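Local coordinates for protein giant-lens (Drosophila melanogaster, PDB 3CGU) that restrains epidermal growth factor receptor signalling in the fly by sequestering the activating ligand Spitz, without touching the receptor itself, at residues 31-36 against 107-112; 37-42 against 72-77. All coordinates share one frame; numbering follows the deposited sequence.

Contact 1: residues 31-36 against 107-112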
ATOM      1  N   PRO A  31      -5.975  14.801 -24.651  1.00 38.78           N
ATOM      2  CA  PRO A  31      -5.287  13.569 -25.044  1.00 37.95           C
ATOM      3  C   PRO A  31      -4.334  13.002 -23.971  1.00 37.10           C
ATOM      4  O   PRO A  31      -3.530  13.735 -23.391  1.00 36.94           O
ATOM      5  CB  PRO A  31      -4.509  13.998 -26.291  1.00 37.68           C
ATOM      6  CG  PRO A  31      -5.373  15.055 -26.898  1.00 37.98           C
ATOM      7  CD  PRO A  31      -5.964  15.807 -25.730  1.00 38.30           C
ATOM      8  N   ASN A  32      -4.442  11.697 -23.728  1.00 35.93           N
ATOM      9  CA  ASN A  32      -3.583  10.984 -22.788  1.00 35.09           C
ATOM     10  C   ASN A  32      -3.662  11.471 -21.331  1.00 33.98           C
ATOM     11  O   ASN A  32      -2.662  11.429 -20.608  1.00 33.88           O
ATOM     12  CB  ASN A  32      -2.140  10.990 -23.280  1.00 35.81           C
ATOM     13  CG  ASN A  32      -1.971  10.214 -24.571  1.00 36.77           C
ATOM     14  OD1 ASN A  32      -2.618   9.190 -24.782  1.00 37.12           O
ATOM     15  ND2 ASN A  32      -1.104  10.701 -25.444  1.00 37.87           N
ATOM     16  N   ALA A  33      -4.857  11.909 -20.918  1.00 30.91           N
ATOM     17  CA  ALA A  33      -5.117  12.301 -19.543  1.00 28.81           C
ATOM     18  C   ALA A  33      -5.803  11.191 -18.753  1.00 27.90           C
ATOM     19  O   ALA A  33      -6.565  10.378 -19.309  1.00 28.37           O
ATOM     20  CB  ALA A  33      -5.983  13.559 -19.499  1.00 28.94           C
ATOM     21  N   VAL A  34      -5.557  11.166 -17.449  1.00 25.31           N
ATOM     22  CA  VAL A  34      -6.254  10.240 -16.582  1.00 24.35           C
ATOM     23  C   VAL A  34      -7.708  10.681 -16.393  1.00 25.89           C
ATOM     24  O   VAL A  34      -7.984  11.808 -15.946  1.00 24.96           O
ATOM     25  CB  VAL A  34      -5.576  10.132 -15.213  1.00 22.62           C
ATOM     26  CG1 VAL A  34      -6.413   9.315 -14.305  1.00 21.45           C
ATOM     27  CG2 VAL A  34      -4.160   9.543 -15.345  1.00 21.99           C
ATOM     28  N   CYS A  35      -8.633   9.784 -16.722  1.00 27.96           N
ATOM     29  CA  CYS A  35     -10.053  10.109 -16.674  1.00 30.96           C
ATOM     30  C   CYS A  35     -10.692   9.751 -15.319  1.00 30.77           C
ATOM     31  O   CYS A  35     -11.655  10.396 -14.884  1.00 30.43           O
ATOM     32  CB  CYS A  35     -10.784   9.489 -17.881  1.00 34.28           C
ATOM     33  SG  CYS A  35     -11.668   7.936 -17.642  1.00 38.72           S
ATOM     34  N   SER A  36     -10.133   8.746 -14.648  1.00 30.85           N
ATOM     35  CA  SER A  36     -10.596   8.337 -13.319  1.00 31.75           C
ATOM     36  C   SER A  36      -9.470   7.766 -12.440  1.00 31.99           C
ATOM     37  O   SER A  36      -8.599   7.037 -12.917  1.00 31.26           O
ATOM     38  CB  SER A  36     -11.725   7.314 -13.447  1.00 32.67           C
ATOM     39  OG  SER A  36     -12.924   7.940 -13.906  1.00 34.86           O
ATOM     40  N   VAL A 107      -9.549  22.710 -10.982  1.00 45.97           N
ATOM     41  CA  VAL A 107      -9.289  21.382 -11.542  1.00 45.45           C
ATOM     42  C   VAL A 107      -7.802  21.088 -11.782  1.00 45.25           C
ATOM     43  O   VAL A 107      -7.015  21.998 -12.014  1.00 45.52           O
ATOM     44  CB  VAL A 107     -10.039  21.229 -12.886  1.00 45.18           C
ATOM     45  CG1 VAL A 107      -9.143  20.604 -13.938  1.00 45.40           C
ATOM     46  CG2 VAL A 107     -11.319  20.441 -12.699  1.00 45.10           C
ATOM     47  N   THR A 108      -7.422  19.811 -11.743  1.00 44.96           N
ATOM     48  CA  THR A 108      -6.046  19.409 -12.054  1.00 44.47           C
ATOM     49  C   THR A 108      -6.001  18.355 -13.166  1.00 44.30           C
ATOM     50  O   THR A 108      -6.877  17.498 -13.256  1.00 43.67           O
ATOM     51  CB  THR A 108      -5.303  18.861 -10.805  1.00 44.65           C
ATOM     52  OG1 THR A 108      -6.052  17.787 -10.227  1.00 44.63           O
ATOM     53  CG2 THR A 108      -5.112  19.947  -9.749  1.00 44.46           C
ATOM     54  N   GLU A 109      -4.974  18.413 -14.007  1.00 44.26           N
ATOM     55  CA  GLU A 109      -4.825  17.425 -15.073  1.00 44.66           C
ATOM     56  C   GLU A 109      -3.586  16.548 -14.877  1.00 42.45           C
ATOM     57  O   GLU A 109      -2.522  17.024 -14.482  1.00 42.29           O
ATOM     58  CB  GLU A 109      -4.802  18.095 -16.463  1.00 45.31           C
ATOM     59  CG  GLU A 109      -6.189  18.517 -16.973  1.00 47.54           C
ATOM     60  CD  GLU A 109      -6.284  18.620 -18.508  1.00 48.05           C
ATOM     61  OE1 GLU A 109      -5.606  19.510 -19.089  1.00 49.68           O
ATOM     62  OE2 GLU A 109      -7.047  17.823 -19.129  1.00 48.81           O
ATOM     63  N   GLN A 110      -3.740  15.263 -15.166  1.00 39.88           N
ATOM     64  CA  GLN A 110      -2.643  14.323 -15.126  1.00 38.08           C
ATOM     65  C   GLN A 110      -2.451  13.703 -16.509  1.00 36.47           C
ATOM     66  O   GLN A 110      -3.243  12.874 -16.944  1.00 36.07           O
ATOM     67  CB  GLN A 110      -2.923  13.236 -14.086  1.00 38.09           C
ATOM     68  CG  GLN A 110      -1.888  12.118 -14.030  1.00 38.65           C
ATOM     69  CD  GLN A 110      -2.050  11.246 -12.794  1.00 39.24           C
ATOM     70  OE1 GLN A 110      -1.675  10.074 -12.794  1.00 39.92           O
ATOM     71  NE2 GLN A 110      -2.607  11.821 -11.726  1.00 40.33           N
ATOM     72  N   ILE A 111      -1.397  14.117 -17.201  1.00 35.01           N
ATOM     73  CA  ILE A 111      -1.129  13.634 -18.548  1.00 33.64           C
ATOM     74  C   ILE A 111      -0.093  12.520 -18.500  1.00 33.39           C
ATOM     75  O   ILE A 111       1.016  12.691 -17.955  1.00 33.60           O
ATOM     76  CB  ILE A 111      -0.628  14.778 -19.484  1.00 33.26           C
ATOM     77  CG1 ILE A 111      -1.555  16.003 -19.418  1.00 33.05           C
ATOM     78  CG2 ILE A 111      -0.495  14.278 -20.913  1.00 32.40           C
ATOM     79  CD1 ILE A 111      -3.039  15.664 -19.646  1.00 33.92           C
ATOM     80  N   VAL A 112      -0.448  11.375 -19.065  1.00 32.36           N
ATOM     81  CA  VAL A 112       0.475  10.258 -19.113  1.00 31.87           C
ATOM     82  C   VAL A 112       1.322  10.310 -20.382  1.00 33.23           C
ATOM     83  O   VAL A 112       0.794  10.435 -21.483  1.00 33.64           O
ATOM     84  CB  VAL A 112      -0.260   8.922 -19.068  1.00 30.41           C
ATOM     85  CG1 VAL A 112       0.747   7.792 -18.944  1.00 30.07           C
ATOM     86  CG2 VAL A 112      -1.216   8.900 -17.909  1.00 29.72           C
TER
HETATM   87  O   HOH W   1      -6.710  14.219 -15.771  1.00 28.77           O
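V34 of the first two-fingered domain lies against Q110 of the second. The Q110 side chain runs past one methyl group, V34 CG2: its CB is 4.1 Å away, CG and CD are both at 3.7 Å, and the tip oxygen OE1 is at 3.6 Å. With CG anti to the backbone N (chi1 175°) and the chain extended beyond it, Q110 passes obliquely over the valine. The same V34 CG2 meets V112 CG2 at 4.0 Å. On A33, the methyl CB packs against the end of I111, with CD1 3.6 Å away.

The backbones join at a single bridge between A33 and I111. V112 N donates to N32 O at 2.7 Å and V34 N to Q110 O at 2.9 Å, while a water donates to V34 O and accepts from Q110 N. The touching parts run about 100° apart, so the pairing ends quickly. Strand 108-112 is an outermost strand of its sheet within this chain, and the bridge lies along its edge. The chemistry implies a short interdomain junction: two backbone bonds hold the segments together, and the V34 methyl packs on the glutamine chain and V112, A33 on I111.

Contact 2: residues 37-42 against 72-77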
ATOM      1  N   LYS A  37      -9.496   8.097 -11.155  1.00 32.70           N
ATOM      2  CA  LYS A  37      -8.491   7.601 -10.222  1.00 34.79           C
ATOM      3  C   LYS A  37      -9.165   6.689  -9.233  1.00 33.87           C
ATOM      4  O   LYS A  37     -10.116   7.087  -8.564  1.00 33.38           O
ATOM      5  CB  LYS A  37      -7.831   8.749  -9.453  1.00 35.40           C
ATOM      6  CG  LYS A  37      -6.851   9.561 -10.275  1.00 37.56           C
ATOM      7  CD  LYS A  37      -6.533  10.926  -9.624  1.00 38.24           C
ATOM      8  CE  LYS A  37      -5.531  10.816  -8.477  1.00 39.45           C
ATOM      9  NZ  LYS A  37      -4.789  12.125  -8.334  1.00 40.58           N
ATOM     10  N   ILE A  38      -8.667   5.465  -9.136  1.00 33.43           N
ATOM     11  CA  ILE A  38      -9.223   4.492  -8.210  1.00 33.30           C
ATOM     12  C   ILE A  38      -8.246   4.234  -7.079  1.00 33.61           C
ATOM     13  O   ILE A  38      -7.125   3.791  -7.310  1.00 34.07           O
ATOM     14  CB  ILE A  38      -9.563   3.166  -8.929  1.00 32.61           C
ATOM     15  CG1 ILE A  38     -10.552   3.429 -10.062  1.00 32.62           C
ATOM     16  CG2 ILE A  38     -10.140   2.168  -7.965  1.00 32.05           C
ATOM     17  CD1 ILE A  38     -10.989   2.170 -10.793  1.00 33.20           C
ATOM     18  N   ASP A  39      -8.660   4.529  -5.855  1.00 34.62           N
ATOM     19  CA  ASP A  39      -7.851   4.170  -4.698  1.00 35.82           C
ATOM     20  C   ASP A  39      -8.387   2.901  -4.063  1.00 35.54           C
ATOM     21  O   ASP A  39      -9.564   2.807  -3.760  1.00 35.01           O
ATOM     22  CB  ASP A  39      -7.821   5.288  -3.662  1.00 36.77           C
ATOM     23  CG  ASP A  39      -7.010   4.910  -2.440  1.00 37.96           C
ATOM     24  OD1 ASP A  39      -7.490   4.095  -1.616  1.00 38.20           O
ATOM     25  OD2 ASP A  39      -5.879   5.425  -2.308  1.00 39.04           O
ATOM     26  N   LEU A  40      -7.507   1.933  -3.852  1.00 36.33           N
ATOM     27  CA  LEU A  40      -7.909   0.627  -3.354  1.00 36.31           C
ATOM     28  C   LEU A  40      -7.281   0.294  -2.000  1.00 36.67           C
ATOM     29  O   LEU A  40      -7.054  -0.876  -1.698  1.00 36.46           O
ATOM     30  CB  LEU A  40      -7.499  -0.434  -4.370  1.00 36.88           C
ATOM     31  CG  LEU A  40      -8.223  -0.427  -5.721  1.00 37.31           C
ATOM     32  CD1 LEU A  40      -7.392  -1.143  -6.776  1.00 37.44           C
ATOM     33  CD2 LEU A  40      -9.583  -1.073  -5.587  1.00 37.40           C
ATOM     34  N   TYR A  41      -7.005   1.311  -1.185  1.00 37.07           N
ATOM     35  CA  TYR A  41      -6.288   1.092   0.072  1.00 37.43           C
ATOM     36  C   TYR A  41      -7.150   0.476   1.168  1.00 37.89           C
ATOM     37  O   TYR A  41      -6.885  -0.628   1.624  1.00 37.79           O
ATOM     38  CB  TYR A  41      -5.622   2.377   0.580  1.00 37.31           C
ATOM     39  CG  TYR A  41      -4.679   2.139   1.737  1.00 36.86           C
ATOM     40  CD1 TYR A  41      -5.061   2.412   3.038  1.00 36.73           C
ATOM     41  CD2 TYR A  41      -3.416   1.609   1.524  1.00 37.35           C
ATOM     42  CE1 TYR A  41      -4.201   2.185   4.099  1.00 37.29           C
ATOM     43  CE2 TYR A  41      -2.543   1.376   2.578  1.00 37.23           C
ATOM     44  CZ  TYR A  41      -2.937   1.670   3.868  1.00 37.25           C
ATOM     45  OH  TYR A  41      -2.064   1.448   4.924  1.00 37.04           O
ATOM     46  N   GLU A  42      -8.161   1.190   1.629  1.00 39.16           N
ATOM     47  CA  GLU A  42      -9.091   0.565   2.558  1.00 41.00           C
ATOM     48  C   GLU A  42     -10.366   0.259   1.789  1.00 40.80           C
ATOM     49  O   GLU A  42     -10.466  -0.766   1.113  1.00 39.91           O
ATOM     50  CB  GLU A  42      -9.385   1.470   3.760  1.00 42.33           C
ATOM     51  CG  GLU A  42      -8.308   1.483   4.835  1.00 44.06           C
ATOM     52  CD  GLU A  42      -8.105   0.113   5.472  1.00 45.77           C
ATOM     53  OE1 GLU A  42      -8.595  -0.103   6.617  1.00 46.34           O
ATOM     54  OE2 GLU A  42      -7.459  -0.753   4.823  1.00 46.42           O
ATOM     55  N   ASP A  72      -0.719   1.233 -10.310  1.00 36.30           N
ATOM     56  CA  ASP A  72       0.424   1.903  -9.669  1.00 36.11           C
ATOM     57  C   ASP A  72       0.351   1.856  -8.145  1.00 34.74           C
ATOM     58  O   ASP A  72      -0.325   2.679  -7.522  1.00 33.05           O
ATOM     59  CB  ASP A  72       0.505   3.362 -10.120  1.00 37.76           C
ATOM     60  CG  ASP A  72       1.514   4.173  -9.312  1.00 39.89           C
ATOM     61  OD1 ASP A  72       2.689   3.739  -9.228  1.00 40.73           O
ATOM     62  OD2 ASP A  72       1.140   5.249  -8.763  1.00 40.84           O
ATOM     63  N   LYS A  73       1.037   0.888  -7.584  1.00 34.25           N
ATOM     64  CA  LYS A  73       1.004   0.641  -6.164  1.00 34.66           C
ATOM     65  C   LYS A  73      -0.411   0.444  -5.622  1.00 34.59           C
ATOM     66  O   LYS A  73      -0.925  -0.640  -5.630  1.00 34.45           O
ATOM     67  CB  LYS A  73       1.801   1.716  -5.401  1.00 33.63           C
ATOM     68  CG  LYS A  73       3.124   2.001  -6.027  1.00 33.46           C
ATOM     69  CD  LYS A  73       4.071   2.763  -5.140  1.00 34.01           C
ATOM     70  CE  LYS A  73       3.707   4.222  -4.982  1.00 32.61           C
ATOM     71  NZ  LYS A  73       4.189   5.064  -6.067  1.00 31.51           N
ATOM     72  N   THR A  74      -1.023   1.509  -5.169  1.00 35.08           N
ATOM     73  CA  THR A  74      -2.235   1.427  -4.427  1.00 36.58           C
ATOM     74  C   THR A  74      -3.367   2.021  -5.217  1.00 36.04           C
ATOM     75  O   THR A  74      -4.464   2.171  -4.743  1.00 36.32           O
ATOM     76  CB  THR A  74      -2.063   2.210  -3.143  1.00 37.65           C
ATOM     77  OG1 THR A  74      -3.318   2.676  -2.685  1.00 39.49           O
ATOM     78  CG2 THR A  74      -1.227   3.402  -3.396  1.00 38.20           C
ATOM     79  N   ARG A  75      -3.078   2.345  -6.451  1.00 35.40           N
ATOM     80  CA  ARG A  75      -3.967   3.127  -7.270  1.00 34.54           C
ATOM     81  C   ARG A  75      -4.117   2.587  -8.681  1.00 33.44           C
ATOM     82  O   ARG A  75      -3.222   1.927  -9.191  1.00 33.00           O
ATOM     83  CB  ARG A  75      -3.440   4.548  -7.322  1.00 35.93           C
ATOM     84  CG  ARG A  75      -3.681   5.314  -6.035  1.00 38.40           C
ATOM     85  CD  ARG A  75      -3.226   6.755  -6.176  1.00 40.69           C
ATOM     86  NE  ARG A  75      -4.144   7.679  -5.519  1.00 42.63           N
ATOM     87  CZ  ARG A  75      -4.166   8.995  -5.739  1.00 43.99           C
ATOM     88  NH1 ARG A  75      -3.314   9.557  -6.601  1.00 44.33           N
ATOM     89  NH2 ARG A  75      -5.051   9.751  -5.102  1.00 44.87           N
ATOM     90  N   HIS A  76      -5.256   2.875  -9.306  1.00 31.69           N
ATOM     91  CA  HIS A  76      -5.464   2.573 -10.721  1.00 31.09           C
ATOM     92  C   HIS A  76      -5.776   3.854 -11.472  1.00 30.28           C
ATOM     93  O   HIS A  76      -6.552   4.677 -11.009  1.00 29.76           O
ATOM     94  CB  HIS A  76      -6.636   1.617 -10.910  1.00 31.42           C
ATOM     95  CG  HIS A  76      -6.353   0.219 -10.458  1.00 31.91           C
ATOM     96  ND1 HIS A  76      -5.340  -0.081  -9.574  1.00 32.96           N
ATOM     97  CD2 HIS A  76      -6.969  -0.959 -10.746  1.00 31.80           C
ATOM     98  CE1 HIS A  76      -5.334  -1.387  -9.348  1.00 33.45           C
ATOM     99  NE2 HIS A  76      -6.316  -1.942 -10.045  1.00 31.74           N
ATOM    100  N   TYR A  77      -5.179   4.026 -12.638  1.00 30.03           N
ATOM    101  CA  TYR A  77      -5.518   5.178 -13.456  1.00 29.49           C
ATOM    102  C   TYR A  77      -6.184   4.725 -14.742  1.00 29.36           C
ATOM    103  O   TYR A  77      -5.633   3.927 -15.494  1.00 29.57           O
ATOM    104  CB  TYR A  77      -4.275   6.010 -13.740  1.00 29.70           C
ATOM    105  CG  TYR A  77      -3.590   6.470 -12.484  1.00 29.49           C
ATOM    106  CD1 TYR A  77      -2.523   5.767 -11.951  1.00 29.40           C
ATOM    107  CD2 TYR A  77      -4.023   7.607 -11.818  1.00 29.62           C
ATOM    108  CE1 TYR A  77      -1.895   6.202 -10.780  1.00 30.37           C
ATOM    109  CE2 TYR A  77      -3.411   8.047 -10.663  1.00 29.42           C
ATOM    110  CZ  TYR A  77      -2.352   7.342 -10.150  1.00 29.83           C
ATOM    111  OH  TYR A  77      -1.756   7.781  -8.993  1.00 30.72           O
TER
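K37 and R75 bring two cationic side chains together on one face of the sheet, the ammonium NZ of K37 being 3.4 Å from R75 NH1, both of them donors. The two chains cross obliquely, each bent at chi3. R75 has a counter-charge elsewhere, since its NH2 forms a salt bridge with D204, which probably offsets the like charges; its NH1 also makes a weak hydrogen bond to Y77 OH. D39 OD2 lies near the guanidinium plane, at its edge, but at 4.3 Å from R75 NE it falls short of a salt bridge. The other D39 oxygen, OD1, accepts from Y41 N and closes an Asx turn. Lower on the lysine, K37 CG lies 3.8 Å from Y77 CD2, the two side chains side by side and pointing the same way.

The face bearing I38 and H76 is different in character. L40 CD1 sits over one face of the imidazole, offset toward its rim and 3.5 Å from the ring centroid, a CH-pi contact. The ring ND1 donates to R75 O from above the carbonyl plane, and that oxygen also accepts from D72 N.

In the backbone, I38 and H76 form a hydrogen-bonded antiparallel pair, I38 N donating to H76 O and H76 N to I38 O, both at 2.9 Å, flanked by the non-hydrogen-bonded pairs K37-Y77 and D39-R75. L40 N donates to O of T74, a residue of the type II' turn D72-R75. Part 1 of two-fingered domain 1 (strand 34-39) thus pairs antiparallel with part 2 (strand 75-79), itself in a type II' beta hairpin with strand 69-72.

Strand 34-39 takes part in both contacts, whose centres lie about 15 Å apart: its beginning reaches the neighbouring domain in contact 1, and its end pairs within its own sheet in contact 2. The loop closed by contact 1 contains contact 2. Both are partly buried, although contact 1 has two exposed residues, P31 and N32, and contact 2 has none. Contact 1 joins domains through a short bridge and mainly aliphatic packing; contact 2 is a regular strand pairing with charged and aromatic groups, and its residues L40 to E42 and K73 also touch the second subunit. Y77 and K37 both reach Q110 of contact 1, and the Y77 ring also packs on V34.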